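Local coordinates for protein probable CoA-transferase alpha subunit (Rhodococcus jostii, PDB 6COJ) that probably acts on coenzyme A thioesters as one subunit of a CoA-transferase family enzyme, and is bound here to a spirocyclic acyl-CoA ligand, at residues 44-49 / 69-74; 84-89 / 112-117; 117-122 / 170-175. The protein carries 1 engineered substitution. All blocks are in the same frame, centred on the assembly; numbering follows the deposited sequence.

Contact 1 of 3, residues 44-49 / 69-74; sequences RRKPMA and GPDLGL
The ammonium nitrogen of Lys46 is gripped by three acceptors: Asp71 OD2 across the contact, at 2.9 Å from Lys46 NZ, and the carbonyl oxygens of Gly39 and Tyr67. The approach to the acid is from above its plane, NZ standing 51° out of the carboxylate. Behind the charge, the lysine chain, bent at chi2 (-72°), crosses the aspartate obliquely and lays CD 3.4 Å from Asp71 CG, so methylenes as well as the nitrogen rest on the carboxylate. With chi1 at 57°, the Asp71 carboxylate is tucked between its own N and carbonyl carbon, folding back over the helix start, where Asp71 OD1 receives Gly69 N at 2.8 Å. Thr66 OG1 also bonds to OD2. Were Asp71 an alanine, the Lys46 ammonium would probably be left buried without its counter-charge, and the amide of Gly69 without its acceptor. Both segments are N-terminal entries to helices, with Pro47 and Gly69 at the N-cap positions; helices 48-56 and 70-77 follow neighbouring parallel strands, 35-38 and 62-65, of a Rossmann-like sheet. At the start of the helices the contact becomes apolar. The Met48 side chain crosses those of Pro70 and Leu74 at about a right angle, Met48 CE lying 3.6 Å from Leu74 CD1 and 4.0 Å from Pro70 CB. Its sulfur passes over the backbone of Asp71.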
# COMPACT_ATOMS: atom_id res chain seq x y z
N ARG A 44 21.48 0.74 -3.07
CA ARG A 44 20.54 0.86 -4.19
C ARG A 44 19.86 2.21 -4.14
O ARG A 44 19.16 2.53 -3.18
CB ARG A 44 19.49 -0.27 -4.18
CG ARG A 44 20.09 -1.66 -3.98
CD ARG A 44 19.02 -2.74 -3.84
NE ARG A 44 19.58 -3.95 -3.24
CZ ARG A 44 19.26 -5.19 -3.58
NH1 ARG A 44 18.39 -5.44 -4.55
NH2 ARG A 44 19.84 -6.20 -2.94
N ARG A 45 20.07 2.99 -5.21
CA ARG A 45 19.46 4.31 -5.42
C ARG A 45 19.45 5.18 -4.18
O ARG A 45 18.45 5.80 -3.81
CB ARG A 45 18.08 4.22 -6.09
CG ARG A 45 17.84 5.41 -7.03
CD ARG A 45 16.48 5.36 -7.74
NE ARG A 45 15.40 5.47 -6.75
CZ ARG A 45 14.43 4.59 -6.55
NH1 ARG A 45 14.30 3.50 -7.31
NH2 ARG A 45 13.56 4.82 -5.57
N LYS A 46 20.62 5.25 -3.53
CA LYS A 46 20.76 6.16 -2.42
C LYS A 46 21.02 7.57 -2.93
O LYS A 46 21.65 7.75 -3.97
CB LYS A 46 21.95 5.72 -1.57
CG LYS A 46 21.63 4.50 -0.72
CD LYS A 46 20.69 4.86 0.39
CE LYS A 46 20.29 3.67 1.22
NZ LYS A 46 19.44 4.13 2.33
N PRO A 47 20.53 8.61 -2.22
CA PRO A 47 20.83 10.01 -2.60
C PRO A 47 22.24 10.39 -2.16
O PRO A 47 22.47 11.20 -1.25
CB PRO A 47 19.74 10.79 -1.86
CG PRO A 47 19.52 9.99 -0.62
CD PRO A 47 19.62 8.54 -1.05
N MET A 48 23.23 9.77 -2.82
CA MET A 48 24.61 9.89 -2.37
C MET A 48 25.17 11.29 -2.58
O MET A 48 25.98 11.75 -1.77
CB MET A 48 25.49 8.85 -3.08
CG MET A 48 25.15 7.40 -2.78
SD MET A 48 25.39 6.94 -1.05
CE MET A 48 27.17 6.75 -1.03
N ALA A 49 24.74 11.99 -3.64
CA ALA A 49 25.15 13.38 -3.80
C ALA A 49 24.63 14.24 -2.65
O ALA A 49 25.36 15.09 -2.14
CB ALA A 49 24.70 13.91 -5.16
N GLY A 69 22.78 1.67 4.02
CA GLY A 69 23.88 1.28 3.16
C GLY A 69 25.04 2.24 3.34
O GLY A 69 25.31 2.71 4.45
N PRO A 70 25.74 2.56 2.25
CA PRO A 70 26.89 3.47 2.36
C PRO A 70 26.49 4.91 2.68
O PRO A 70 27.37 5.71 3.03
CB PRO A 70 27.56 3.37 0.99
CG PRO A 70 26.41 3.00 0.05
CD PRO A 70 25.53 2.08 0.87
N ASP A 71 25.21 5.26 2.53
CA ASP A 71 24.73 6.54 3.04
C ASP A 71 24.98 6.66 4.53
O ASP A 71 25.57 7.64 5.01
CB ASP A 71 23.23 6.69 2.73
CG ASP A 71 22.35 5.56 3.28
OD1 ASP A 71 22.77 4.38 3.28
OD2 ASP A 71 21.23 5.87 3.73
N LEU A 72 24.55 5.65 5.29
CA LEU A 72 24.75 5.65 6.73
C LEU A 72 26.23 5.53 7.07
O LEU A 72 26.70 6.17 8.01
CB LEU A 72 23.93 4.52 7.36
CG LEU A 72 23.91 4.46 8.89
CD1 LEU A 72 23.43 5.78 9.47
CD2 LEU A 72 23.03 3.31 9.35
N GLY A 73 26.97 4.72 6.31
CA GLY A 73 28.41 4.62 6.54
C GLY A 73 29.11 5.96 6.41
O GLY A 73 29.90 6.35 7.28
N LEU A 74 28.83 6.69 5.32
CA LEU A 74 29.48 7.98 5.15
C LEU A 74 29.10 8.95 6.27
O LEU A 74 29.96 9.66 6.80
CB LEU A 74 29.13 8.57 3.78
CG LEU A 74 29.88 7.98 2.58
CD1 LEU A 74 29.30 8.55 1.29
CD2 LEU A 74 31.39 8.25 2.66

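Contact 2 of 3, residues 84-89 / 112-117; sequences AYYGFV and VREMDA. Engineered in segment 112-117: Ala117 (natural residue Glu). With F8G (S-{(3R,5R,9R)-1-[(2R,3S,4R,5R)-5-(6-amino-9H-purin-9-yl)-4-hydroxy-3-(phosphonooxy)tetrahydrofuran-2-yl]-3,5,9-trihydroxy-8,8-dimethyl-3,5-dioxido-10,14-dioxo-2,4,6-trioxa-11,15-diaza-3lambda~5~,5lambda~5~-diphosphaheptadecan-17-yl} (5R,10R)-7-hydroxy-10-methyl-2-oxo-1-oxaspiro[4.5]dec-6-ene-6-carbothioate (non-preferred name)), chain E.
Strands 81-86 and 111-114 are neighbours at one margin of the seven-stranded parallel sheet, meeting here near their carboxyl ends, with short axes 4.8 Å apart and within 9° of parallel. Arg113 N bonds to Ala84 O at 2.8 Å, nearly straight at 171°; past the regular pairing, Met115 N reaches Tyr86 O at 3.0 Å, less straight. Tyr85 and Arg113 lie side by side on one face, Arg113 CB over the tyrosine ring, 3.8 Å from the Tyr85 centroid, while the Met115 methyl meets the ring's edge; the Tyr85 hydroxyl and Arg113 NE both bond to Glu151. On the other face, Tyr86 CG sits between its backbone N and carbonyl carbon (chi1 56°), which brings the ring over Glu114; Val89 CG2 and Glu114 CA sandwich it, with Val112 CG1 at its edge. Its hydroxyl donates to the anti lone pair of Glu114 OE1, Tyr86 OH to OE1 being 2.7 Å; the bond anchors the hydroxyl, and packing on both faces probably holds the ring's rotation. Glu114 OE2 binds a polar side chain of another protein's chain. At the corner, Gly87 CA makes a CA-H...O contact of 3.2 Å with Met115 O. Beyond it Phe88 CD2 lies 3.2 Å from F8G OAN, and CB of the engineered Ala117 approaches the same oxygen at 3.8 Å. A ligand pocket at the carboxyl ends of parallel strands is typical of Rossmann-like folds.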
# COMPACT_ATOMS: atom_id res chain seq x y z
N ALA A 84 20.03 5.95 15.26
CA ALA A 84 19.70 5.38 13.96
C ALA A 84 18.57 4.37 14.11
O ALA A 84 18.63 3.49 14.96
CB ALA A 84 20.93 4.72 13.31
N TYR A 85 17.55 4.53 13.26
CA TYR A 85 16.44 3.60 13.12
C TYR A 85 16.61 2.91 11.77
O TYR A 85 16.60 3.59 10.74
CB TYR A 85 15.12 4.37 13.10
CG TYR A 85 14.72 5.04 14.40
CD1 TYR A 85 15.34 6.20 14.84
CD2 TYR A 85 13.71 4.50 15.19
CE1 TYR A 85 14.97 6.81 16.03
CE2 TYR A 85 13.33 5.10 16.39
CZ TYR A 85 13.97 6.26 16.80
OH TYR A 85 13.62 6.88 17.97
N TYR A 86 16.75 1.58 11.76
CA TYR A 86 17.04 0.91 10.49
C TYR A 86 16.58 -0.54 10.57
O TYR A 86 16.52 -1.13 11.65
CB TYR A 86 18.55 0.96 10.16
CG TYR A 86 19.41 0.39 11.27
CD1 TYR A 86 19.86 1.19 12.31
CD2 TYR A 86 19.72 -0.97 11.31
CE1 TYR A 86 20.63 0.67 13.34
CE2 TYR A 86 20.47 -1.50 12.35
CZ TYR A 86 20.90 -0.68 13.36
OH TYR A 86 21.65 -1.19 14.39
N GLY A 87 16.29 -1.11 9.40
CA GLY A 87 15.92 -2.51 9.29
C GLY A 87 17.13 -3.38 9.03
O GLY A 87 17.11 -4.59 9.31
N PHE A 88 18.19 -2.78 8.50
CA PHE A 88 19.45 -3.46 8.25
C PHE A 88 20.44 -2.39 7.83
O PHE A 88 20.07 -1.24 7.57
CB PHE A 88 19.32 -4.50 7.13
CG PHE A 88 18.94 -3.92 5.80
CD1 PHE A 88 19.92 -3.41 4.95
CD2 PHE A 88 17.61 -3.88 5.39
CE1 PHE A 88 19.57 -2.86 3.72
CE2 PHE A 88 17.26 -3.35 4.15
CZ PHE A 88 18.24 -2.84 3.32
N VAL A 89 21.71 -2.78 7.76
CA VAL A 89 22.72 -2.00 7.05
C VAL A 89 23.50 -2.97 6.17
O VAL A 89 24.06 -3.95 6.68
CB VAL A 89 23.68 -1.25 8.00
CG1 VAL A 89 24.70 -0.45 7.17
CG2 VAL A 89 22.89 -0.33 8.93
N VAL A 112 20.99 2.83 18.81
CA VAL A 112 20.28 2.18 17.72
C VAL A 112 18.87 1.80 18.13
O VAL A 112 18.63 1.32 19.25
CB VAL A 112 21.03 0.99 17.07
CG1 VAL A 112 22.40 1.43 16.54
CG2 VAL A 112 21.17 -0.16 18.05
N ARG A 113 17.93 2.03 17.21
CA ARG A 113 16.60 1.43 17.29
C ARG A 113 16.46 0.50 16.09
O ARG A 113 15.65 0.73 15.17
CB ARG A 113 15.52 2.49 17.36
CG ARG A 113 15.61 3.37 18.60
CD ARG A 113 15.40 2.58 19.90
NE ARG A 113 15.52 3.46 21.07
CZ ARG A 113 16.65 3.66 21.73
NH1 ARG A 113 17.76 3.03 21.36
NH2 ARG A 113 16.66 4.49 22.76
N GLU A 114 17.28 -0.54 16.09
CA GLU A 114 17.25 -1.57 15.07
C GLU A 114 15.90 -2.28 15.11
O GLU A 114 15.32 -2.48 16.18
CB GLU A 114 18.40 -2.55 15.37
CG GLU A 114 18.57 -3.66 14.36
CD GLU A 114 19.86 -4.41 14.57
OE1 GLU A 114 20.90 -3.76 14.77
OE2 GLU A 114 19.84 -5.66 14.54
N MET A 115 15.39 -2.63 13.94
CA MET A 115 14.05 -3.20 13.88
C MET A 115 13.95 -4.14 12.69
O MET A 115 14.78 -4.12 11.78
CB MET A 115 12.99 -2.10 13.78
CG MET A 115 13.00 -1.35 12.45
SD MET A 115 11.86 0.05 12.44
CE MET A 115 13.00 1.41 12.76
N ASP A 116 12.92 -4.98 12.70
CA ASP A 116 12.66 -5.82 11.53
C ASP A 116 12.45 -4.94 10.30
O ASP A 116 11.90 -3.84 10.39
CB ASP A 116 11.43 -6.69 11.77
CG ASP A 116 11.03 -7.46 10.53
OD1 ASP A 116 11.60 -8.55 10.29
OD2 ASP A 116 10.16 -6.95 9.79
N ALA A 117 12.93 -5.40 9.14
CA ALA A 117 12.84 -4.57 7.95
C ALA A 117 11.40 -4.16 7.63
O ALA A 117 11.16 -3.05 7.15
CB ALA A 117 13.49 -5.28 6.76
C4 F8G E . 33.44 -12.69 16.69
C5 F8G E . 32.60 -13.16 17.80
C6 F8G E . 32.45 -12.27 18.98
C8 F8G E . 32.66 -14.66 16.21
N1 F8G E . 33.07 -11.07 18.99
N3 F8G E . 34.05 -11.48 16.75
C1' F8G E . 34.15 -13.55 14.48
C2 F8G E . 33.91 -10.57 17.90
C2' F8G E . 34.78 -14.83 13.99
C3' F8G E . 34.76 -14.62 12.50
C4' F8G E . 33.44 -13.92 12.28
C5' F8G E . 32.35 -14.95 12.05
CAA F8G E . 12.05 -10.82 3.91
CAB F8G E . 13.43 -11.39 4.10
CAC F8G E . 14.56 -10.65 4.05
CAD F8G E . 14.55 -9.26 3.43
CAE F8G E . 13.18 -8.92 2.85
CAF F8G E . 12.07 -9.31 3.81
CAG F8G E . 15.80 -11.15 4.66
CAI F8G E . 13.05 -7.45 2.49
CAK F8G E . 15.65 -9.01 2.38
CAL F8G E . 16.62 -7.95 2.92
CAM F8G E . 16.04 -7.64 4.27
CAQ F8G E . 17.63 -12.69 5.97
CAR F8G E . 18.58 -13.04 4.83
CAT F8G E . 20.61 -14.01 5.72
CAU F8G E . 22.10 -13.81 5.88
CAV F8G E . 22.74 -14.71 6.93
CAX F8G E . 24.97 -15.28 6.25
CAY F8G E . 26.46 -15.08 6.40
CAZ F8G E . 27.11 -16.23 7.17
CBA F8G E . 28.56 -15.87 7.46
CBM F8G E . 26.39 -16.43 8.50
CBN F8G E . 27.10 -17.53 6.38
N6 F8G E . 31.68 -12.66 20.03
N7 F8G E . 32.15 -14.38 17.44
N9 F8G E . 33.43 -13.65 15.78
NAS F8G E . 19.96 -12.95 5.23
NAW F8G E . 24.18 -14.51 6.99
O2' F8G E . 36.12 -14.99 14.48
O3' F8G E . 35.74 -13.67 12.13
O4' F8G E . 33.18 -13.22 13.49
O5' F8G E . 32.61 -15.62 10.82
OAH F8G E . 13.47 -12.59 4.30
OAJ F8G E . 16.79 -10.43 4.67
OAN F8G E . 16.49 -6.91 5.13
OAO F8G E . 14.80 -8.34 4.49
OBB F8G E . 28.54 -14.63 8.15
OBD F8G E . 30.50 -14.63 9.83
OBJ F8G E . 20.04 -15.06 5.99
OBK F8G E . 24.51 -16.09 5.46
OBL F8G E . 27.07 -14.96 5.11
OBO F8G E . 29.57 -12.51 8.99
OBP F8G E . 30.86 -13.89 7.35
OBQ F8G E . 31.75 -16.52 8.57
OBR F8G E . 30.53 -17.02 10.70
OCI F8G E . 37.93 -12.97 11.06
OCJ F8G E . 37.82 -14.97 12.53
OCK F8G E . 36.77 -15.02 10.27
PBC F8G E . 29.92 -13.90 8.52
PBE F8G E . 31.33 -16.00 9.93
PCH F8G E . 37.11 -14.17 11.47
SAP F8G E . 15.97 -12.66 5.37

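Contact 3 of 3, residues 117-122 / 170-175. Engineered in segment 117-122: Ala117 (natural residue Glu).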
# COMPACT_ATOMS: atom_id res chain seq x y z
N ALA A 117 12.93 -5.40 9.14
CA ALA A 117 12.84 -4.57 7.95
C ALA A 117 11.40 -4.16 7.63
O ALA A 117 11.16 -3.05 7.15
CB ALA A 117 13.49 -5.28 6.76
N GLY A 118 10.43 -5.03 7.91
CA GLY A 118 9.04 -4.66 7.66
C GLY A 118 8.51 -3.60 8.59
O GLY A 118 7.53 -2.92 8.26
N MET A 119 9.15 -3.43 9.76
CA MET A 119 8.74 -2.40 10.69
C MET A 119 9.07 -1.00 10.18
O MET A 119 8.38 -0.04 10.53
CB MET A 119 9.36 -2.63 12.06
CG MET A 119 8.81 -3.86 12.77
SD MET A 119 9.75 -4.29 14.26
CE MET A 119 9.44 -2.87 15.30
N VAL A 120 10.14 -0.86 9.38
CA VAL A 120 10.43 0.44 8.78
C VAL A 120 9.28 0.88 7.89
O VAL A 120 8.76 1.99 8.03
CB VAL A 120 11.77 0.41 8.01
CG1 VAL A 120 12.02 1.76 7.39
CG2 VAL A 120 12.93 0.05 8.94
N LYS A 121 8.89 0.02 6.95
CA LYS A 121 7.76 0.33 6.07
C LYS A 121 6.53 0.68 6.90
O LYS A 121 5.84 1.68 6.63
CB LYS A 121 7.49 -0.88 5.18
CG LYS A 121 6.26 -0.72 4.29
CD LYS A 121 5.91 -2.04 3.60
CE LYS A 121 4.65 -1.88 2.77
NZ LYS A 121 4.30 -3.09 1.99
N CYS A 122 6.25 -0.13 7.92
CA CYS A 122 5.08 0.09 8.75
C CYS A 122 5.14 1.46 9.44
O CYS A 122 4.15 2.21 9.43
CB CYS A 122 5.03 -1.04 9.78
SG CYS A 122 3.65 -0.99 10.91
N ILE A 170 2.86 -5.87 18.16
CA ILE A 170 3.71 -4.69 18.27
C ILE A 170 2.92 -3.48 17.81
O ILE A 170 2.28 -3.51 16.76
CB ILE A 170 4.97 -4.86 17.41
CG1 ILE A 170 5.78 -6.10 17.82
CG2 ILE A 170 5.82 -3.59 17.44
CD1 ILE A 170 6.40 -6.00 19.22
N ALA A 171 2.96 -2.41 18.59
CA ALA A 171 2.45 -1.11 18.13
C ALA A 171 3.64 -0.37 17.55
O ALA A 171 4.42 0.25 18.28
CB ALA A 171 1.84 -0.34 19.29
N MET A 172 3.83 -0.47 16.24
CA MET A 172 4.95 0.24 15.64
C MET A 172 4.66 1.73 15.66
O MET A 172 3.68 2.17 15.05
CB MET A 172 5.14 -0.23 14.20
CG MET A 172 6.25 0.52 13.49
SD MET A 172 7.85 0.21 14.25
CE MET A 172 8.75 1.57 13.53
N PRO A 173 5.45 2.55 16.35
CA PRO A 173 5.18 3.99 16.36
C PRO A 173 5.47 4.60 15.00
O PRO A 173 6.30 4.11 14.23
CB PRO A 173 6.16 4.52 17.42
CG PRO A 173 7.32 3.56 17.32
CD PRO A 173 6.67 2.21 17.10
N ALA A 174 4.79 5.71 14.73
CA ALA A 174 5.05 6.44 13.50
C ALA A 174 6.50 6.91 13.45
O ALA A 174 7.05 7.41 14.44
CB ALA A 174 4.13 7.66 13.42
N LEU A 175 7.12 6.73 12.29
CA LEU A 175 8.47 7.26 12.04
C LEU A 175 8.35 8.64 11.37
O LEU A 175 8.62 8.82 10.18
CB LEU A 175 9.28 6.28 11.20
CG LEU A 175 9.59 4.94 11.89
CD1 LEU A 175 10.17 3.94 10.90
CD2 LEU A 175 10.54 5.15 13.07
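Helix 117-122 passes obliquely over strand 170-173, the short axes approaching to 8.5 Å at a signed crossing angle of -57°. The nearest backbone pair is Met119 with Met172, and the segments meet chiefly through side chains, with two helix carbonyls joining in. Alternation along the strand sets the pattern: Ile170 and Met172 start out toward the helix, whereas Ala171 and Pro173 point away, to the face where Pro158 and Tyr159 of the second copy of this protein pack. Met172 has the largest share of the contact. Its CG stands anti to the backbone N (chi1 178°), which carries the chain on toward the helix, and the bend at chi2 (64°) then turns the thioether along the helix surface. There Met172 CE rests 3.4 Å from Met119 O, a van der Waals approach of a methyl to a main-chain oxygen. Met119, bent at its last torsion, brings its own methyl to the other sulfur, Met119 CE to Met172 SD being 3.6 Å. That methyl also reaches Ile170, though more loosely, with Met119 CE 4.3 Å from Ile170 CG2. One turn further along the helix, Cys122 SG comes alongside the root of the Met172 chain, 3.7 Å from Met172 CB, and the Cys122 side chain also touches Leu134 and Ile136 of strand 133-136. Past the strand end, Leu175 starts out toward the helix and sets one branch against its main chain, Leu175 CD1 lying 3.7 Å from Val120 O. Trp148 of helix 144-148 packs on Met172 as well, and Val144 of that helix on Met119. The helix that follows strand 111-114 of the Rossmann-like sheet thus packs on the central strand of a three-stranded antiparallel sheet, as one layer of an alpha/beta arrangement.

In the fold
The three contacts follow one another along the chain. Contacts 1 and 2, with centres about 15 Å apart, meet where Leu72 CD2 packs on Val89 CG2 at 3.7 Å. Contacts 2 and 3 are closer, about 10 Å between centres, and share Ala117: Met115 SD touches Met172 CE at 3.6 Å, and Val120 CG2 comes 3.6 Å from Gly87 N. Contacts 1 and 3 do not touch, their nearest atoms being about 9 Å apart. The bound F8G meets contact 2 directly, through Phe88 and Ala117, with Trp41 and Tyr97 also in the pocket. Gly69 of contact 1 lies about 11 Å from the ligand, and the Val120 side chain of contact 3 about 9 Å.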